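Local coordinates for protein glycerophosphodiester phosphodiesterase (Cytophaga hutchinsonii ATCC 33406, PDB 3CH0) that is a member of the glycerophosphodiester phosphodiesterase family, whose proteins have a TIM-barrel fold, at residues F60-M66 with D95-H101; H14-R18 with A28-A32; F81-A85 with N145-P149; L34-T38 with P266-F270. All blocks are in the same frame, centred on the assembly; numbering follows the deposited sequence.

Contact 1. Residues F60-M66 with D95-H101; sequences FHHEITM and DVGMKTH. With EDO (1,2-ethanediol), chain G; EDO (1,2-ethanediol), chain M.
K99 reaches across I64 and T65 with its chain fully extended, and NZ ends between two backbone carbonyls. It donates to H62 O at 2.7 Å, in the carbonyl plane and on a lone pair, and to T65 O at 3.2 Å from above the plane. The tight part is apolar. V96 CG1 sits at the edge of the F60 ring, 3.8 Å from CD1, while I64 CD1 rests against V96 CB. I64 O takes a CA-H...O contact from V96 CA at 3.3 Å. At the H101 end, E63 CB lies over one face of the imidazole, a CH-pi contact 4.0 Å from the centroid; the E63 carboxylate, turned 55° from the ring, is held by a salt bridge to R103. The other side is wetter and looser. Water 2 joins I64 O, M66 N, D95 OD2 and K99 N, and selenomethionine M66, bent at chi2 and chi3, lays CE against K99 N at 3.9 Å. One ethanediol accepts from D95 N and another donates weakly to M66 O. D95 OD2 accepts from G97 N and M98 N, an Asx turn within an Asx motif. The contact joins the loop after strand 52-54 to the Asx-turned loop after helix 88-91.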
# COMPACT_ATOMS: atom_id res chain seq x y z
N PHE A 60 -7.21 8.84 12.02
CA PHE A 60 -5.89 9.50 12.16
C PHE A 60 -5.06 8.84 13.22
O PHE A 60 -5.42 8.85 14.38
CB PHE A 60 -6.03 10.99 12.49
CG PHE A 60 -6.37 11.82 11.31
CD1 PHE A 60 -5.35 12.36 10.48
CD2 PHE A 60 -7.71 12.01 10.93
CE1 PHE A 60 -5.68 13.10 9.35
CE2 PHE A 60 -8.03 12.73 9.82
CZ PHE A 60 -7.00 13.30 9.00
N HIS A 61 -3.94 8.25 12.82
CA HIS A 61 -3.16 7.41 13.69
C HIS A 61 -2.28 8.24 14.60
O HIS A 61 -1.62 9.21 14.15
CB HIS A 61 -2.30 6.43 12.85
CG HIS A 61 -1.83 5.23 13.60
ND1 HIS A 61 -0.81 5.27 14.52
CD2 HIS A 61 -2.21 3.93 13.52
CE1 HIS A 61 -0.60 4.06 15.00
NE2 HIS A 61 -1.46 3.23 14.43
N HIS A 62 -2.15 7.80 15.84
CA HIS A 62 -1.29 8.56 16.79
C HIS A 62 0.21 8.59 16.42
O HIS A 62 0.95 9.50 16.86
CB HIS A 62 -1.45 8.00 18.22
CG HIS A 62 -0.68 6.76 18.48
ND1 HIS A 62 -1.13 5.51 18.11
CD2 HIS A 62 0.49 6.56 19.11
CE1 HIS A 62 -0.25 4.60 18.47
NE2 HIS A 62 0.73 5.20 19.10
N GLU A 63 0.72 7.65 15.61
CA GLU A 63 2.12 7.65 15.36
C GLU A 63 2.47 8.79 14.45
O GLU A 63 3.64 9.22 14.45
CB GLU A 63 2.60 6.32 14.77
CG GLU A 63 2.60 5.24 15.82
CD GLU A 63 3.18 3.93 15.29
OE1 GLU A 63 2.79 3.51 14.18
OE2 GLU A 63 4.05 3.32 15.96
N ILE A 64 1.50 9.27 13.68
CA ILE A 64 1.82 10.24 12.62
C ILE A 64 1.14 11.59 12.77
O ILE A 64 1.52 12.56 12.05
CB ILE A 64 1.51 9.65 11.21
CG1 ILE A 64 -0.00 9.42 11.01
CG2 ILE A 64 2.32 8.36 10.98
CD1 ILE A 64 -0.43 9.00 9.55
N THR A 65 0.12 11.67 13.62
CA THR A 65 -0.80 12.80 13.63
C THR A 65 -0.59 13.62 14.93
O THR A 65 -0.84 13.15 16.01
CB THR A 65 -2.30 12.38 13.55
OG1 THR A 65 -2.51 11.44 12.48
CG2 THR A 65 -3.16 13.60 13.33
N MSE A 66 -0.13 14.86 14.76
CA MSE A 66 0.05 15.72 15.94
C MSE A 66 -1.22 16.02 16.71
O MSE A 66 -1.25 15.89 17.92
CB MSE A 66 0.69 17.05 15.49
CG MSE A 66 1.10 17.94 16.65
SE MSE A 66 2.71 17.21 17.33
CE MSE A 66 3.70 17.91 15.82
N ASP A 95 -2.29 17.85 9.82
CA ASP A 95 -0.95 17.46 9.53
C ASP A 95 -0.67 16.02 9.92
O ASP A 95 -1.00 15.60 11.06
CB ASP A 95 0.02 18.37 10.26
CG ASP A 95 1.45 18.04 9.93
OD1 ASP A 95 1.98 18.61 8.92
OD2 ASP A 95 2.05 17.20 10.60
N VAL A 96 -0.04 15.29 8.99
CA VAL A 96 0.46 13.93 9.23
C VAL A 96 1.92 13.77 8.86
O VAL A 96 2.36 12.70 8.41
CB VAL A 96 -0.44 12.92 8.48
CG1 VAL A 96 -1.85 12.90 9.13
CG2 VAL A 96 -0.43 13.21 7.00
N GLY A 97 2.71 14.83 9.06
CA GLY A 97 4.12 14.73 8.77
C GLY A 97 5.14 15.26 9.78
O GLY A 97 6.32 14.89 9.78
N MSE A 98 4.67 16.18 10.64
CA MSE A 98 5.58 16.82 11.58
C MSE A 98 5.83 16.10 12.88
O MSE A 98 6.79 16.39 13.61
CB MSE A 98 5.07 18.23 11.91
CG MSE A 98 5.15 19.17 10.75
SE MSE A 98 7.01 19.50 10.10
CE MSE A 98 7.82 20.21 11.76
N LYS A 99 4.92 15.20 13.24
CA LYS A 99 5.12 14.41 14.44
C LYS A 99 6.19 13.35 14.26
O LYS A 99 6.22 12.63 13.29
CB LYS A 99 3.82 13.72 14.87
CG LYS A 99 3.89 13.08 16.25
CD LYS A 99 2.51 12.56 16.64
CE LYS A 99 2.36 12.11 18.07
NZ LYS A 99 0.93 11.79 18.35
N THR A 100 7.07 13.20 15.25
CA THR A 100 8.05 12.17 15.23
C THR A 100 7.44 10.78 15.32
O THR A 100 6.63 10.52 16.20
CB THR A 100 9.06 12.33 16.38
OG1 THR A 100 9.71 13.60 16.20
CG2 THR A 100 10.07 11.22 16.35
N HIS A 101 7.79 9.94 14.34
CA HIS A 101 7.35 8.56 14.28
C HIS A 101 8.30 7.71 15.12
O HIS A 101 9.45 7.56 14.74
CB HIS A 101 7.31 8.06 12.81
CG HIS A 101 6.53 6.80 12.64
ND1 HIS A 101 6.58 5.75 13.56
CD2 HIS A 101 5.64 6.43 11.69
CE1 HIS A 101 5.78 4.78 13.14
NE2 HIS A 101 5.17 5.18 12.03
C1 EDO G . -2.69 20.95 11.49
O1 EDO G . -3.18 19.70 12.03
C2 EDO G . -3.07 22.18 12.33
O2 EDO G . -2.93 23.42 11.58
C1 EDO M . 0.34 18.42 20.90
O1 EDO M . -0.56 17.90 19.92
C2 EDO M . -0.37 19.59 21.58
O2 EDO M . -1.61 19.18 22.22
O HOH W 1 4.28 9.67 17.12
O HOH W 2 1.83 15.36 12.60
O HOH W 3 4.26 12.58 11.16
O HOH W 4 0.24 14.56 19.42

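Contact 2. Residues H14-R18 with A28-A32; sequences HRGCR and AFTKA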
# COMPACT_ATOMS: atom_id res chain seq x y z
N HIS A 14 7.15 1.42 -0.04
CA HIS A 14 6.05 1.18 0.90
C HIS A 14 5.50 2.53 1.38
O HIS A 14 6.26 3.32 1.98
CB HIS A 14 6.54 0.35 2.10
CG HIS A 14 5.48 -0.11 3.05
ND1 HIS A 14 5.57 0.10 4.42
CD2 HIS A 14 4.33 -0.80 2.84
CE1 HIS A 14 4.51 -0.47 5.00
NE2 HIS A 14 3.77 -1.04 4.07
N ARG A 15 4.24 2.83 1.11
CA ARG A 15 3.67 4.13 1.43
C ARG A 15 4.49 5.25 0.84
O ARG A 15 4.69 6.30 1.43
CB ARG A 15 3.45 4.31 2.94
CG ARG A 15 2.76 3.07 3.61
CD ARG A 15 2.40 3.22 5.07
NE ARG A 15 2.08 1.89 5.58
CZ ARG A 15 2.01 1.59 6.85
NH1 ARG A 15 1.98 2.54 7.79
NH2 ARG A 15 1.88 0.33 7.19
N GLY A 16 4.96 4.96 -0.36
CA GLY A 16 5.88 5.85 -1.10
C GLY A 16 7.26 5.58 -0.56
O GLY A 16 8.10 4.98 -1.21
N CYS A 17 7.54 6.02 0.66
CA CYS A 17 8.83 5.73 1.29
C CYS A 17 8.78 6.12 2.76
O CYS A 17 9.48 7.02 3.21
CB CYS A 17 10.03 6.40 0.58
SG CYS A 17 9.87 8.17 0.39
N ARG A 18 7.99 5.42 3.53
CA ARG A 18 7.80 5.75 4.98
C ARG A 18 9.07 5.89 5.80
O ARG A 18 9.13 6.70 6.73
CB ARG A 18 6.88 4.73 5.65
CG ARG A 18 6.79 4.85 7.18
CD ARG A 18 5.73 3.89 7.74
NE ARG A 18 6.05 2.49 7.48
CZ ARG A 18 5.60 1.45 8.19
NH1 ARG A 18 4.74 1.64 9.17
NH2 ARG A 18 6.04 0.23 7.91
N ALA A 28 6.37 11.88 -0.18
CA ALA A 28 6.93 10.54 -0.21
C ALA A 28 6.85 9.91 -1.59
O ALA A 28 7.78 9.25 -2.07
CB ALA A 28 6.24 9.60 0.86
N PHE A 29 5.70 10.07 -2.24
CA PHE A 29 5.54 9.48 -3.57
C PHE A 29 6.48 10.13 -4.57
O PHE A 29 7.04 9.46 -5.40
CB PHE A 29 4.14 9.52 -4.10
CG PHE A 29 3.17 8.75 -3.22
CD1 PHE A 29 3.38 7.42 -3.00
CD2 PHE A 29 2.10 9.38 -2.61
CE1 PHE A 29 2.52 6.70 -2.19
CE2 PHE A 29 1.23 8.64 -1.77
CZ PHE A 29 1.50 7.31 -1.57
N THR A 30 6.64 11.43 -4.47
CA THR A 30 7.55 12.15 -5.40
C THR A 30 8.99 11.74 -5.20
O THR A 30 9.67 11.44 -6.15
CB THR A 30 7.42 13.66 -5.18
OG1 THR A 30 6.04 14.08 -5.32
CG2 THR A 30 8.32 14.44 -6.19
N LYS A 31 9.43 11.61 -3.94
CA LYS A 31 10.75 11.09 -3.64
C LYS A 31 10.95 9.69 -4.21
O LYS A 31 12.00 9.40 -4.81
CB LYS A 31 10.98 11.11 -2.12
CG LYS A 31 12.23 10.42 -1.63
CD LYS A 31 13.47 11.13 -1.96
CE LYS A 31 14.66 10.40 -1.31
NZ LYS A 31 15.94 11.00 -1.78
N ALA A 32 9.99 8.78 -4.00
CA ALA A 32 10.16 7.42 -4.49
C ALA A 32 10.24 7.43 -6.03
O ALA A 32 11.01 6.66 -6.61
CB ALA A 32 8.98 6.53 -3.98
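The loop between barrel strand 10-13 and helix 26-35, a beta-alpha connection of the TIM barrel, folds back on that helix, and G16 meets F29 and A32 at close range. The F29 ring lies obliquely against the glycine, with CE1 3.5 Å from G16 N and CD1 3.5 Å from G16 CA. Further along the helix, A32 CB touches G16 O at 3.3 Å. With phi at 81°, G16 lets its backbone lie flush against F29 and A28. C17 completes the fit: SG stands between its own backbone N and carbonyl carbon (chi1 55°), which sets it against the helix, 3.9 Å from A28 CB and 3.8 Å from K31 CG. A28 CB in turn packs on R15 O at 3.7 Å. The side chains of H14, R15 and R18 leave from the far side of the loop; R15 forms a salt bridge to E23 and R18 one to D264, and H14 and R15 both bond to a bound citric acid. With no clear hydrogen bond across it, the contact relies on the close fit of G16, C17, A28 and A32, with the F29 ring alongside; against this helix the loop is probably seated by shape, while its backbone bonds go to N24 and E41.

Contact 3. Residues F81-A85 with N145-P149; sequences FNLYA and NIDHP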
# COMPACT_ATOMS: atom_id res chain seq x y z
N PHE A 81 -11.12 9.73 15.49
CA PHE A 81 -10.90 10.63 14.35
C PHE A 81 -11.05 9.82 13.08
O PHE A 81 -10.09 9.52 12.37
CB PHE A 81 -9.52 11.30 14.46
CG PHE A 81 -9.29 11.94 15.80
CD1 PHE A 81 -10.17 12.90 16.27
CD2 PHE A 81 -8.24 11.55 16.59
CE1 PHE A 81 -9.99 13.48 17.53
CE2 PHE A 81 -8.07 12.14 17.88
CZ PHE A 81 -8.96 13.10 18.31
N ASN A 82 -12.30 9.49 12.82
CA ASN A 82 -12.67 8.54 11.75
C ASN A 82 -12.85 9.23 10.43
O ASN A 82 -13.75 10.06 10.26
CB ASN A 82 -14.00 7.90 12.16
CG ASN A 82 -14.52 6.87 11.15
OD1 ASN A 82 -13.84 6.52 10.18
ND2 ASN A 82 -15.71 6.32 11.44
N LEU A 83 -11.97 8.94 9.48
CA LEU A 83 -12.04 9.55 8.17
C LEU A 83 -13.36 9.37 7.43
O LEU A 83 -13.81 10.21 6.69
CB LEU A 83 -10.87 9.11 7.26
CG LEU A 83 -9.50 9.79 7.42
CD1 LEU A 83 -8.83 9.40 8.72
CD2 LEU A 83 -8.67 9.48 6.18
N TYR A 84 -13.97 8.20 7.63
CA TYR A 84 -15.28 7.95 7.00
C TYR A 84 -16.44 8.82 7.55
O TYR A 84 -17.50 8.87 6.93
CB TYR A 84 -15.63 6.46 7.12
CG TYR A 84 -16.70 5.97 6.21
CD1 TYR A 84 -16.74 6.35 4.89
CD2 TYR A 84 -17.69 5.10 6.67
CE1 TYR A 84 -17.75 5.89 4.02
CE2 TYR A 84 -18.68 4.64 5.84
CZ TYR A 84 -18.72 5.03 4.54
OH TYR A 84 -19.68 4.64 3.66
N ALA A 85 -16.20 9.43 8.73
CA ALA A 85 -17.15 10.38 9.37
C ALA A 85 -16.76 11.82 9.06
O ALA A 85 -17.37 12.75 9.60
CB ALA A 85 -17.19 10.16 10.84
N ASN A 145 -19.68 -0.08 6.94
CA ASN A 145 -20.63 0.96 7.36
C ASN A 145 -20.16 1.82 8.51
O ASN A 145 -20.85 2.80 8.87
CB ASN A 145 -22.03 0.37 7.76
CG ASN A 145 -23.12 1.47 7.95
OD1 ASN A 145 -23.50 2.13 7.01
ND2 ASN A 145 -23.62 1.64 9.20
N ILE A 146 -19.05 1.47 9.12
CA ILE A 146 -18.55 2.21 10.30
C ILE A 146 -17.26 2.93 9.88
O ILE A 146 -17.17 4.16 10.05
CB ILE A 146 -18.27 1.29 11.54
CG1 ILE A 146 -19.56 0.61 11.99
CG2 ILE A 146 -17.61 2.06 12.71
CD1 ILE A 146 -19.32 -0.44 13.09
N ASP A 147 -16.30 2.18 9.36
CA ASP A 147 -14.94 2.66 9.02
C ASP A 147 -14.76 2.89 7.54
O ASP A 147 -13.79 3.57 7.16
CB ASP A 147 -13.93 1.69 9.53
CG ASP A 147 -14.03 1.50 11.04
OD1 ASP A 147 -14.21 2.52 11.75
OD2 ASP A 147 -13.97 0.34 11.50
N HIS A 148 -15.66 2.37 6.73
CA HIS A 148 -15.59 2.48 5.29
C HIS A 148 -16.89 1.92 4.71
O HIS A 148 -17.67 1.32 5.45
CB HIS A 148 -14.37 1.68 4.75
CG HIS A 148 -14.33 0.28 5.27
ND1 HIS A 148 -15.26 -0.70 4.93
CD2 HIS A 148 -13.47 -0.30 6.14
CE1 HIS A 148 -14.96 -1.81 5.60
NE2 HIS A 148 -13.89 -1.59 6.35
N PRO A 149 -17.12 2.10 3.41
CA PRO A 149 -18.36 1.57 2.81
C PRO A 149 -18.37 0.02 2.73
O PRO A 149 -17.40 -0.64 3.02
CB PRO A 149 -18.34 2.14 1.40
CG PRO A 149 -17.29 3.27 1.41
CD PRO A 149 -16.31 2.86 2.43
O HOH W 5 -12.25 4.53 11.32
O HOH W 6 -21.42 2.93 4.59
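One face of the Y84 ring is laid on the backbone of H148 and P149, with H148 CA 3.6 Å above the plane and over its centre. Along the same face the ring carbon CE2 comes within 3.4 Å of H148 C, and CE1 meets P149 CD at 3.7 Å. At the edge, in the ring plane, stand I146 O, 3.5 Å from Y84 CD2, and water 6 beside the hydroxyl. CG of Y84 is anti to the backbone N (chi1 -162°), which carries the ring out from its short 3-10 turn and across the 145-149 loop. The water lies 2.6 Å from Y84 OH and donates to N145 OD1, linking Y84 OH to the N145 side chain. The second flat group is the amide of N82. Its ND2 donates to I146 O at 3.0 Å with an angle of 165°; the acceptor lies in the amide plane, whereas the donor is tilted 30° from the carbonyl plane. On the other arm of the amide, OD1 takes Y84 N from above its plane, forming an Asx turn, and water 5 donates to D147 OD1 and, weakly, to N82 OD1. Both ends of the N82 amide are therefore engaged, which fixes its rotation, and the same group shapes the turn bearing Y84. The chemistry implies a mixed joint: one direct polar bond, an aromatic face on peptide groups and proline, and bridging waters.

Contact 4. Residues L34-T38 with P266-F270; sequences LLGVT and PDLFF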
# COMPACT_ATOMS: atom_id res chain seq x y z
N LEU A 34 11.30 9.83 -7.97
CA LEU A 34 12.60 10.38 -8.37
C LEU A 34 13.73 9.43 -8.06
O LEU A 34 14.76 9.45 -8.76
CB LEU A 34 12.83 11.71 -7.70
CG LEU A 34 11.92 12.85 -8.16
CD1 LEU A 34 12.16 14.09 -7.34
CD2 LEU A 34 12.10 13.15 -9.63
N LEU A 35 13.61 8.60 -7.02
CA LEU A 35 14.64 7.61 -6.73
C LEU A 35 14.68 6.56 -7.80
O LEU A 35 15.75 5.97 -8.03
CB LEU A 35 14.34 6.92 -5.38
CG LEU A 35 14.73 7.56 -4.07
CD1 LEU A 35 14.21 6.73 -2.84
CD2 LEU A 35 16.23 7.77 -3.94
N GLY A 36 13.52 6.30 -8.41
CA GLY A 36 13.41 5.34 -9.47
C GLY A 36 12.73 4.04 -9.12
O GLY A 36 12.94 3.03 -9.80
N VAL A 37 11.85 4.05 -8.12
CA VAL A 37 11.15 2.82 -7.83
C VAL A 37 10.31 2.31 -8.99
O VAL A 37 9.85 3.09 -9.85
CB VAL A 37 10.26 2.91 -6.58
CG1 VAL A 37 11.14 3.33 -5.38
CG2 VAL A 37 9.04 3.84 -6.77
N THR A 38 10.07 1.01 -9.02
CA THR A 38 9.24 0.46 -10.05
C THR A 38 7.76 0.83 -9.79
O THR A 38 6.98 1.08 -10.72
CB THR A 38 9.34 -1.08 -10.01
OG1 THR A 38 10.69 -1.50 -9.92
CG2 THR A 38 8.58 -1.69 -11.21
N PRO A 266 13.25 2.40 0.06
CA PRO A 266 13.54 2.05 -1.32
C PRO A 266 14.93 2.56 -1.77
O PRO A 266 15.49 2.02 -2.71
CB PRO A 266 12.38 2.62 -2.10
CG PRO A 266 11.87 3.76 -1.28
CD PRO A 266 12.05 3.26 0.16
N ASP A 267 15.47 3.56 -1.08
CA ASP A 267 16.84 4.01 -1.29
C ASP A 267 17.91 2.89 -1.17
O ASP A 267 19.01 2.98 -1.76
CB ASP A 267 17.16 5.20 -0.36
CG ASP A 267 17.00 4.89 1.10
OD1 ASP A 267 16.01 4.26 1.48
OD2 ASP A 267 17.82 5.38 1.92
N LEU A 268 17.59 1.81 -0.44
CA LEU A 268 18.50 0.66 -0.35
C LEU A 268 18.91 0.14 -1.72
O LEU A 268 20.03 -0.32 -1.91
CB LEU A 268 17.89 -0.47 0.50
CG LEU A 268 17.80 -0.18 2.01
CD1 LEU A 268 16.93 -1.14 2.76
CD2 LEU A 268 19.19 -0.14 2.67
N PHE A 269 18.01 0.23 -2.69
CA PHE A 269 18.25 -0.33 -3.99
C PHE A 269 19.12 0.56 -4.86
O PHE A 269 19.57 0.09 -5.88
CB PHE A 269 16.93 -0.59 -4.72
CG PHE A 269 16.19 -1.79 -4.19
CD1 PHE A 269 16.49 -3.05 -4.64
CD2 PHE A 269 15.23 -1.68 -3.23
CE1 PHE A 269 15.81 -4.15 -4.19
CE2 PHE A 269 14.55 -2.77 -2.77
CZ PHE A 269 14.83 -3.99 -3.22
N PHE A 270 19.29 1.82 -4.49
CA PHE A 270 20.00 2.81 -5.31
C PHE A 270 21.30 3.30 -4.62
O PHE A 270 22.07 4.02 -5.23
CB PHE A 270 19.05 3.96 -5.65
CG PHE A 270 17.79 3.48 -6.28
CD1 PHE A 270 17.77 3.07 -7.61
CD2 PHE A 270 16.65 3.27 -5.52
CE1 PHE A 270 16.61 2.56 -8.19
CE2 PHE A 270 15.49 2.78 -6.11
CZ PHE A 270 15.47 2.40 -7.43
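Apolar packing comes first. V37 CG1 rests on P266 CB at 3.6 Å, the shortest of the carbon contacts between side chains, and the two side chains cross at a slant. L35 extends one methyl, CD1, over the start of the 3-10 turn, 4.1 Å from P266 CG and 3.8 Å from D267 N; its CB faces F270 CD2 at 4.3 Å. The second kind of contact sets an aromatic ring against peptide oxygens. L35 O lies over the centre of one face of the F270 ring, 3.4 Å above the plane, and F269 CB of the same segment occupies the opposite face near the rim. G36 O approaches the ring obliquely, 3.5 Å from F270 CZ. CG of F270 is anti to its carbonyl carbon (chi1 -54°), and this torsion turns the ring back over the end of the helix. No hydrogen bond crosses between the segments. The helix itself closes in a Schellman motif at G36, whose positive phi (106°) suits glycine. In the 3-10 turn, F269 N bonds to P266 O and F270 N to D267 O, which curls P266 and F270 toward the same patch. The contact thus joins the C-terminal end of helix 26-35 to the turn that follows barrel strand 260-263. F270 also touches I11 of strand 10-13, F269 packs on I250 of helix 247-256, and T38 OG1 bonds to I11 N as the chain enters strand 39-46.

In the fold
Contact 2 is the buried one, about 10 Å from the centre of the chain; contacts 1, 3 and 4 are partly buried and lie further out. Contacts 2 and 4 share helix 26-35 and meet directly, C17 and G16 packing on P266, and both lack a clear hydrogen bond across their segments. Contacts 1 and 3 join loops instead, use side-chain-to-carbonyl bonds and waters, and touch through a probable F60 N to F81 O hydrogen bond and the packing of F60 on L83. Contacts 3 and 4 lie on opposite sides of the chain's centre, about 34 Å apart between centres, with contact 3 falling within the long span of chain between the two segments of contact 4.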